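Local coordinates for protein mannosephosphate isomerase, putative (Archaeoglobus fulgidus, PDB 1ZX5) that probably interconverts D-mannose 6-phosphate and D-fructose 6-phosphate, as a zinc-dependent mannose-6-phosphate isomerase of the type 1 family, at residues E13-R18 with L27-R32; H99-D104 with G115-A120; D236-A241 with S288-I293. All blocks are in the same frame, centred on the assembly; numbering follows the deposited sequence.

Contact 1 of 3, residues E13-R18 with L27-R32; sequences ENLVER and LLKGFR. With ACY (acetic acid), chain F.
Lys29, whose CB and CG lie against Glu13 and Leu15, has its NZ held by several partners. Lys29 NZ donates to OXT of an acetic acid molecule at 2.8 Å. It also donates to the Gly272 carbonyl, forms a salt bridge with Glu41, and makes a cation-pi contact with Tyr273. Lys29 follows the short helix 24-28, which closes in a Schellman motif. Gly30, at positive phi, is its C-prime residue: Gly30 N bonds to Leu27 O at 3.1 Å, and Phe31 N to Ala26 O. This turn sets Lys29 and Phe31 against strand 15-17, an outer strand of the six-stranded antiparallel sheet. The Lys29 chain bends at chi2 (-63°), then runs straight to the ammonium. The Glu13 side chain passes Lys29 running the other way, and Glu13 OE1 lies 4.1 Å from Lys29 CB, far from the charged end. Glu13 OE1 is also 4.0 Å from Phe31 CE2, with carboxylate and ring planes 33° apart. The acetic acid, probably from the crystallisation liquor, has its O 3.2 Å from Glu13 CB. Phe31 holds its ring between its own backbone N and carbonyl carbon (chi1 68°). There Leu15 CD1 meets the ring edge, 3.6 Å from Phe31 CZ.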
# COMPACT_ATOMS: atom_id res chain seq x y z
N GLU A 13 -0.05 -15.04 -8.23
CA GLU A 13 0.12 -14.34 -6.95
C GLU A 13 1.59 -13.89 -6.78
O GLU A 13 2.51 -14.55 -7.26
CB GLU A 13 -0.34 -15.26 -5.80
CG GLU A 13 0.43 -16.62 -5.74
CD GLU A 13 -0.43 -17.83 -5.30
OE1 GLU A 13 -1.66 -17.66 -5.08
OE2 GLU A 13 0.12 -18.95 -5.18
N ASN A 14 1.79 -12.76 -6.13
CA ASN A 14 3.09 -12.19 -5.89
C ASN A 14 3.26 -12.02 -4.37
O ASN A 14 3.07 -10.94 -3.82
CB ASN A 14 3.22 -10.85 -6.65
CG ASN A 14 4.66 -10.33 -6.71
OD1 ASN A 14 5.59 -10.97 -6.21
ND2 ASN A 14 4.84 -9.16 -7.32
N LEU A 15 3.63 -13.12 -3.71
CA LEU A 15 3.65 -13.20 -2.25
C LEU A 15 5.06 -13.11 -1.69
O LEU A 15 6.02 -13.46 -2.38
CB LEU A 15 2.98 -14.49 -1.76
CG LEU A 15 1.58 -14.77 -2.34
CD1 LEU A 15 1.01 -16.10 -1.80
CD2 LEU A 15 0.62 -13.58 -2.09
N VAL A 16 5.17 -12.64 -0.45
CA VAL A 16 6.45 -12.50 0.25
C VAL A 16 6.35 -13.17 1.61
O VAL A 16 5.48 -12.82 2.42
CB VAL A 16 6.87 -11.00 0.43
CG1 VAL A 16 8.28 -10.88 1.00
CG2 VAL A 16 6.77 -10.23 -0.90
N GLU A 17 7.23 -14.14 1.84
CA GLU A 17 7.35 -14.83 3.13
C GLU A 17 8.00 -13.91 4.15
O GLU A 17 9.00 -13.26 3.87
CB GLU A 17 8.16 -16.14 2.98
CG GLU A 17 7.46 -17.16 2.04
CD GLU A 17 8.29 -18.38 1.69
OE1 GLU A 17 9.19 -18.74 2.47
OE2 GLU A 17 8.03 -19.01 0.64
N ARG A 18 7.41 -13.85 5.34
CA ARG A 18 7.93 -13.03 6.43
C ARG A 18 7.77 -13.79 7.73
O ARG A 18 6.76 -14.47 7.91
CB ARG A 18 7.19 -11.70 6.55
CG ARG A 18 7.33 -10.78 5.37
CD ARG A 18 8.75 -10.23 5.23
NE ARG A 18 8.75 -9.15 4.24
CZ ARG A 18 9.78 -8.81 3.49
NH1 ARG A 18 10.94 -9.45 3.60
NH2 ARG A 18 9.66 -7.82 2.61
N LEU A 27 -4.96 -17.28 2.90
CA LEU A 27 -6.39 -17.56 2.95
C LEU A 27 -7.18 -16.67 1.97
O LEU A 27 -8.06 -17.17 1.28
CB LEU A 27 -6.94 -17.44 4.37
CG LEU A 27 -8.12 -18.37 4.63
CD1 LEU A 27 -7.62 -19.81 4.90
CD2 LEU A 27 -9.00 -17.85 5.79
N LEU A 28 -6.84 -15.38 1.91
CA LEU A 28 -7.40 -14.50 0.87
C LEU A 28 -7.19 -15.10 -0.52
O LEU A 28 -8.09 -15.04 -1.34
CB LEU A 28 -6.76 -13.11 0.89
CG LEU A 28 -7.18 -12.16 2.02
CD1 LEU A 28 -6.39 -10.88 1.91
CD2 LEU A 28 -8.68 -11.92 1.99
N LYS A 29 -6.01 -15.67 -0.76
CA LYS A 29 -5.65 -16.21 -2.06
C LYS A 29 -6.00 -17.69 -2.22
O LYS A 29 -5.50 -18.35 -3.14
CB LYS A 29 -4.15 -15.99 -2.34
CG LYS A 29 -3.65 -14.56 -2.12
CD LYS A 29 -4.32 -13.58 -3.06
CE LYS A 29 -3.73 -12.18 -2.90
NZ LYS A 29 -4.35 -11.28 -3.92
N GLY A 30 -6.84 -18.21 -1.32
CA GLY A 30 -7.43 -19.54 -1.48
C GLY A 30 -6.63 -20.74 -1.01
O GLY A 30 -6.92 -21.87 -1.42
N PHE A 31 -5.63 -20.54 -0.15
CA PHE A 31 -4.89 -21.69 0.39
C PHE A 31 -4.50 -21.52 1.86
O PHE A 31 -4.67 -20.46 2.42
CB PHE A 31 -3.70 -22.11 -0.52
CG PHE A 31 -2.56 -21.09 -0.58
CD1 PHE A 31 -1.32 -21.38 0.01
CD2 PHE A 31 -2.70 -19.88 -1.25
CE1 PHE A 31 -0.24 -20.46 -0.05
CE2 PHE A 31 -1.64 -18.96 -1.32
CZ PHE A 31 -0.41 -19.25 -0.72
N ARG A 32 -4.01 -22.59 2.48
CA ARG A 32 -3.59 -22.55 3.88
C ARG A 32 -2.08 -22.52 3.96
O ARG A 32 -1.42 -23.47 3.53
CB ARG A 32 -4.09 -23.78 4.63
CG ARG A 32 -5.55 -23.78 4.92
CD ARG A 32 -5.96 -25.03 5.71
NE ARG A 32 -5.44 -25.05 7.08
CZ ARG A 32 -4.68 -26.02 7.59
NH1 ARG A 32 -4.35 -27.08 6.85
NH2 ARG A 32 -4.26 -25.95 8.85
C ACY F . -3.25 -13.03 -6.96
O ACY F . -3.26 -14.27 -6.75
OXT ACY F . -2.91 -12.18 -6.12
CH3 ACY F . -3.67 -12.54 -8.32

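Contact 2 of 3, residues H99-D104 with G115-A120; sequences HVHPSD and GGVESA. With EDO (1,2-ethanediol), chain D.
Asp104 OD1 accepts the backbone N-H of Gly116 at 2.8 Å, with a bent N-H...O angle of 134°. Both segments belong to the type I catalytic domain, of the cupin clan. Asp104 is the first residue of helix 104-109, and Ser103 is its N-cap: Ser103 OG takes the N-H of Ala106. The start of this helix is thus pinned to the loop leading into strand 119-123. A second bond, far straighter at 160°, runs from Val117 N to Pro102 O at 3.0 Å. The consecutive N-H groups of Gly116 and Val117 are thus satisfied by a side chain and a carbonyl of 99-104. Gly116 CA is packed close, 3.3 Å from Pro102 O and against the Ser103 carbonyl carbon. Asp104 N finds its acceptor in the ethanediol, with O2 at 3.1 Å and an almost linear bond. The ethanediol, probably from the crystallisation liquor, returns a weak bond from O1 to Asp104 OD1. The His101 ring has both nitrogens engaged. ND1 bonds to the Leu192 carbonyl; NE2 makes a weak bond to a glycerol, also probably from the liquor, that His99 NE2 reaches weakly. Both histidine rings meet the His176 ring. Val117 lies over one face of the His101 ring. Its CG1, anti to the backbone N (chi1 -166°), makes a CH-pi contact, 4.2 Å from the ring centroid.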
# COMPACT_ATOMS: atom_id res chain seq x y z
N HIS A 99 10.27 1.25 12.25
CA HIS A 99 11.06 1.66 11.10
C HIS A 99 10.56 3.02 10.62
O HIS A 99 9.58 3.55 11.13
CB HIS A 99 11.03 0.60 10.00
CG HIS A 99 9.65 0.12 9.63
ND1 HIS A 99 8.89 -0.67 10.47
CD2 HIS A 99 8.92 0.29 8.50
CE1 HIS A 99 7.73 -0.94 9.89
NE2 HIS A 99 7.73 -0.37 8.69
N VAL A 100 11.27 3.58 9.64
CA VAL A 100 11.04 4.92 9.16
C VAL A 100 11.47 4.98 7.70
O VAL A 100 12.40 4.29 7.29
CB VAL A 100 11.82 5.99 10.05
CG1 VAL A 100 13.33 5.74 10.07
CG2 VAL A 100 11.51 7.44 9.61
N HIS A 101 10.78 5.81 6.92
CA HIS A 101 11.08 5.99 5.50
C HIS A 101 11.72 7.35 5.25
O HIS A 101 11.36 8.33 5.91
CB HIS A 101 9.79 5.90 4.68
CG HIS A 101 9.07 4.60 4.84
ND1 HIS A 101 9.67 3.38 4.62
CD2 HIS A 101 7.78 4.33 5.16
CE1 HIS A 101 8.79 2.41 4.83
NE2 HIS A 101 7.64 2.97 5.15
N PRO A 102 12.66 7.42 4.29
CA PRO A 102 13.22 8.70 3.86
C PRO A 102 12.28 9.45 2.89
O PRO A 102 11.48 8.82 2.19
CB PRO A 102 14.50 8.28 3.13
CG PRO A 102 14.15 6.96 2.53
CD PRO A 102 13.23 6.28 3.53
N SER A 103 12.39 10.77 2.86
CA SER A 103 11.81 11.57 1.78
C SER A 103 12.62 11.39 0.49
O SER A 103 13.70 10.79 0.51
CB SER A 103 11.81 13.05 2.17
OG SER A 103 13.13 13.50 2.40
N ASP A 104 12.10 11.90 -0.62
CA ASP A 104 12.84 11.96 -1.88
C ASP A 104 14.18 12.65 -1.72
O ASP A 104 15.19 12.20 -2.23
CB ASP A 104 12.04 12.72 -2.95
CG ASP A 104 10.93 11.88 -3.55
OD1 ASP A 104 10.90 10.64 -3.32
OD2 ASP A 104 10.07 12.46 -4.25
N GLY A 115 13.68 5.94 -4.69
CA GLY A 115 13.22 7.23 -4.21
C GLY A 115 12.66 7.15 -2.79
O GLY A 115 12.72 6.10 -2.14
N GLY A 116 12.11 8.27 -2.33
CA GLY A 116 11.44 8.37 -1.04
C GLY A 116 10.12 7.63 -0.98
O GLY A 116 9.62 7.11 -1.99
N VAL A 117 9.56 7.53 0.22
CA VAL A 117 8.34 6.77 0.45
C VAL A 117 7.35 7.58 1.27
O VAL A 117 7.67 8.01 2.39
CB VAL A 117 8.59 5.42 1.18
CG1 VAL A 117 7.33 4.52 1.08
CG2 VAL A 117 9.82 4.68 0.64
N GLU A 118 6.17 7.79 0.71
CA GLU A 118 4.98 8.20 1.47
C GLU A 118 3.96 7.08 1.30
O GLU A 118 3.94 6.42 0.26
CB GLU A 118 4.42 9.52 0.95
CG GLU A 118 4.05 9.49 -0.56
CD GLU A 118 3.42 10.79 -1.09
OE1 GLU A 118 3.35 11.80 -0.34
OE2 GLU A 118 2.99 10.80 -2.28
N SER A 119 3.12 6.86 2.30
CA SER A 119 2.12 5.80 2.19
C SER A 119 0.79 6.08 2.88
O SER A 119 0.71 6.85 3.85
CB SER A 119 2.69 4.47 2.67
OG SER A 119 3.01 4.56 4.03
N ALA A 120 -0.25 5.46 2.33
CA ALA A 120 -1.57 5.49 2.88
C ALA A 120 -1.95 4.05 3.27
O ALA A 120 -1.74 3.11 2.50
CB ALA A 120 -2.55 6.08 1.87
C1 EDO D . 7.51 11.56 -1.23
O1 EDO D . 7.80 10.39 -2.02
C2 EDO D . 8.60 11.69 -0.18
O2 EDO D . 9.21 12.98 -0.28

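Contact 3 of 3, residues D236-A241 with S288-I293; sequences DVTGTA and SERGKI. With ACY (acetic acid), chain E.
Residues 236-239 and 288-292 pair antiparallel, and the register slips by one between Val237 and Gly239, a beta bulge. The contact lies in the cupin domain, where both segments turn a corner from one sheet to the other: 230-237 and 291-298 are neighbours in the five-stranded sheet, 240-244 and 283-288 in the four-stranded one. Each side of the corner has its own reciprocal pair of backbone bonds. Val237 N to Gly291 O and Gly291 N to Val237 O are both 2.8 Å. Gly239 N to Ser288 O is 2.7 Å, and Ser288 N to Gly239 O is 2.9 Å. At the bulge Val237 O also receives a CA-H...O contact from Arg290 CA, at 3.2 Å. Gly239 has positive phi. Gly291 lies beside Ser288, whose OG bonds to the Tyr258 carbonyl.

Val237 shares its face of the sheet with Ser288. Its two methyls divide the work: chi1 of 180° turns CG1 directly away from the Val237 N and onto Ser288 CB, while CG2 meets Ile293 CG2 at 4.0 Å. Phe259 touches all three residues. At the bend Thr238 CG2 packs on Glu289 O, and Thr238 OG1 lies against Arg290 CG. On the other face Asp236 and Lys292, a non-hydrogen-bonded pair, run side by side in the same direction. They form a salt bridge, Lys292 NZ to Asp236 OD1 at 3.1 Å, with NZ standing above the carboxylate plane, 60° out of it. Lys292 bends at chi4 (-74°), and Lys292 NZ also donates to O of a bound acetic acid at 3.1 Å.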
# COMPACT_ATOMS: atom_id res chain seq x y z
N ASP A 236 -18.92 1.46 -0.66
CA ASP A 236 -19.92 0.50 -0.20
C ASP A 236 -20.87 0.21 -1.35
O ASP A 236 -21.54 1.12 -1.83
CB ASP A 236 -20.75 1.04 0.98
CG ASP A 236 -19.93 1.22 2.26
OD1 ASP A 236 -18.87 0.58 2.42
OD2 ASP A 236 -20.37 2.00 3.13
N VAL A 237 -20.95 -1.04 -1.78
CA VAL A 237 -21.81 -1.39 -2.89
C VAL A 237 -22.96 -2.31 -2.44
O VAL A 237 -22.73 -3.38 -1.87
CB VAL A 237 -21.00 -2.05 -4.03
CG1 VAL A 237 -21.91 -2.43 -5.20
CG2 VAL A 237 -19.86 -1.16 -4.47
N THR A 238 -24.19 -1.88 -2.69
CA THR A 238 -25.37 -2.70 -2.48
C THR A 238 -26.20 -2.62 -3.75
O THR A 238 -26.89 -1.64 -3.98
CB THR A 238 -26.19 -2.20 -1.25
OG1 THR A 238 -25.36 -2.28 -0.08
CG2 THR A 238 -27.39 -3.08 -1.01
N GLY A 239 -26.13 -3.64 -4.59
CA GLY A 239 -26.70 -3.56 -5.93
C GLY A 239 -25.62 -3.11 -6.91
O GLY A 239 -24.49 -3.59 -6.84
N THR A 240 -25.96 -2.17 -7.78
CA THR A 240 -25.07 -1.72 -8.84
C THR A 240 -24.58 -0.30 -8.58
O THR A 240 -25.39 0.58 -8.31
CB THR A 240 -25.73 -1.82 -10.24
OG1 THR A 240 -26.18 -3.16 -10.45
CG2 THR A 240 -24.74 -1.44 -11.37
N ALA A 241 -23.27 -0.09 -8.64
CA ALA A 241 -22.72 1.24 -8.49
C ALA A 241 -21.85 1.56 -9.69
O ALA A 241 -21.07 0.73 -10.15
CB ALA A 241 -21.91 1.36 -7.20
N SER A 288 -22.76 -5.96 -6.54
CA SER A 288 -22.59 -6.83 -5.39
C SER A 288 -23.84 -6.81 -4.53
O SER A 288 -24.49 -5.77 -4.38
CB SER A 288 -21.38 -6.36 -4.57
OG SER A 288 -21.10 -7.24 -3.50
N GLU A 289 -24.20 -7.97 -3.97
CA GLU A 289 -25.31 -8.05 -3.00
C GLU A 289 -25.11 -7.03 -1.85
O GLU A 289 -26.01 -6.27 -1.52
CB GLU A 289 -25.34 -9.47 -2.43
CG GLU A 289 -26.61 -9.84 -1.69
CD GLU A 289 -26.61 -11.28 -1.24
OE1 GLU A 289 -27.69 -11.90 -1.19
OE2 GLU A 289 -25.51 -11.80 -0.96
N ARG A 290 -23.92 -7.06 -1.26
CA ARG A 290 -23.46 -6.07 -0.30
C ARG A 290 -21.97 -6.30 -0.18
O ARG A 290 -21.54 -7.33 0.32
CB ARG A 290 -24.14 -6.19 1.09
CG ARG A 290 -23.78 -5.03 2.04
CD ARG A 290 -24.10 -5.32 3.53
NE ARG A 290 -23.51 -6.59 3.98
CZ ARG A 290 -22.23 -6.79 4.27
NH1 ARG A 290 -21.34 -5.80 4.20
NH2 ARG A 290 -21.82 -8.00 4.65
N GLY A 291 -21.19 -5.35 -0.67
CA GLY A 291 -19.75 -5.50 -0.65
C GLY A 291 -19.03 -4.19 -0.43
O GLY A 291 -19.65 -3.11 -0.41
N LYS A 292 -17.72 -4.29 -0.24
CA LYS A 292 -16.85 -3.13 -0.08
C LYS A 292 -15.69 -3.29 -1.01
O LYS A 292 -14.98 -4.30 -0.96
CB LYS A 292 -16.37 -2.97 1.37
CG LYS A 292 -17.53 -2.76 2.33
CD LYS A 292 -17.05 -2.42 3.71
CE LYS A 292 -18.17 -2.61 4.72
NZ LYS A 292 -19.17 -1.52 4.62
N ILE A 293 -15.52 -2.32 -1.89
CA ILE A 293 -14.45 -2.37 -2.87
C ILE A 293 -13.60 -1.11 -2.65
O ILE A 293 -14.13 -0.02 -2.45
CB ILE A 293 -15.03 -2.52 -4.33
CG1 ILE A 293 -13.92 -2.87 -5.35
CG2 ILE A 293 -15.87 -1.29 -4.76
CD1 ILE A 293 -14.46 -3.42 -6.68
C ACY E . -16.73 1.59 5.21
O ACY E . -17.16 0.58 5.81
OXT ACY E . -17.12 1.97 4.08
CH3 ACY E . -15.68 2.40 5.90

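The three contacts follow one another along the chain, and none nests in or crosses another. Contact 1 closes a loop of eight residues that includes the start of helix 24-28 and folds back on the outer strand 15-17. Contact 2 closes ten residues carrying most of helix 104-109, and leads into strand 119-123 of the same sheet. These two lie on opposite sides of the chain's centre, their centres 25 Å apart. Contact 3 closes much the longest loop, 46 residues rich in strand, near the corner joining the two sheets of the cupin domain. Side chains of contacts 1 and 2 also reach that domain.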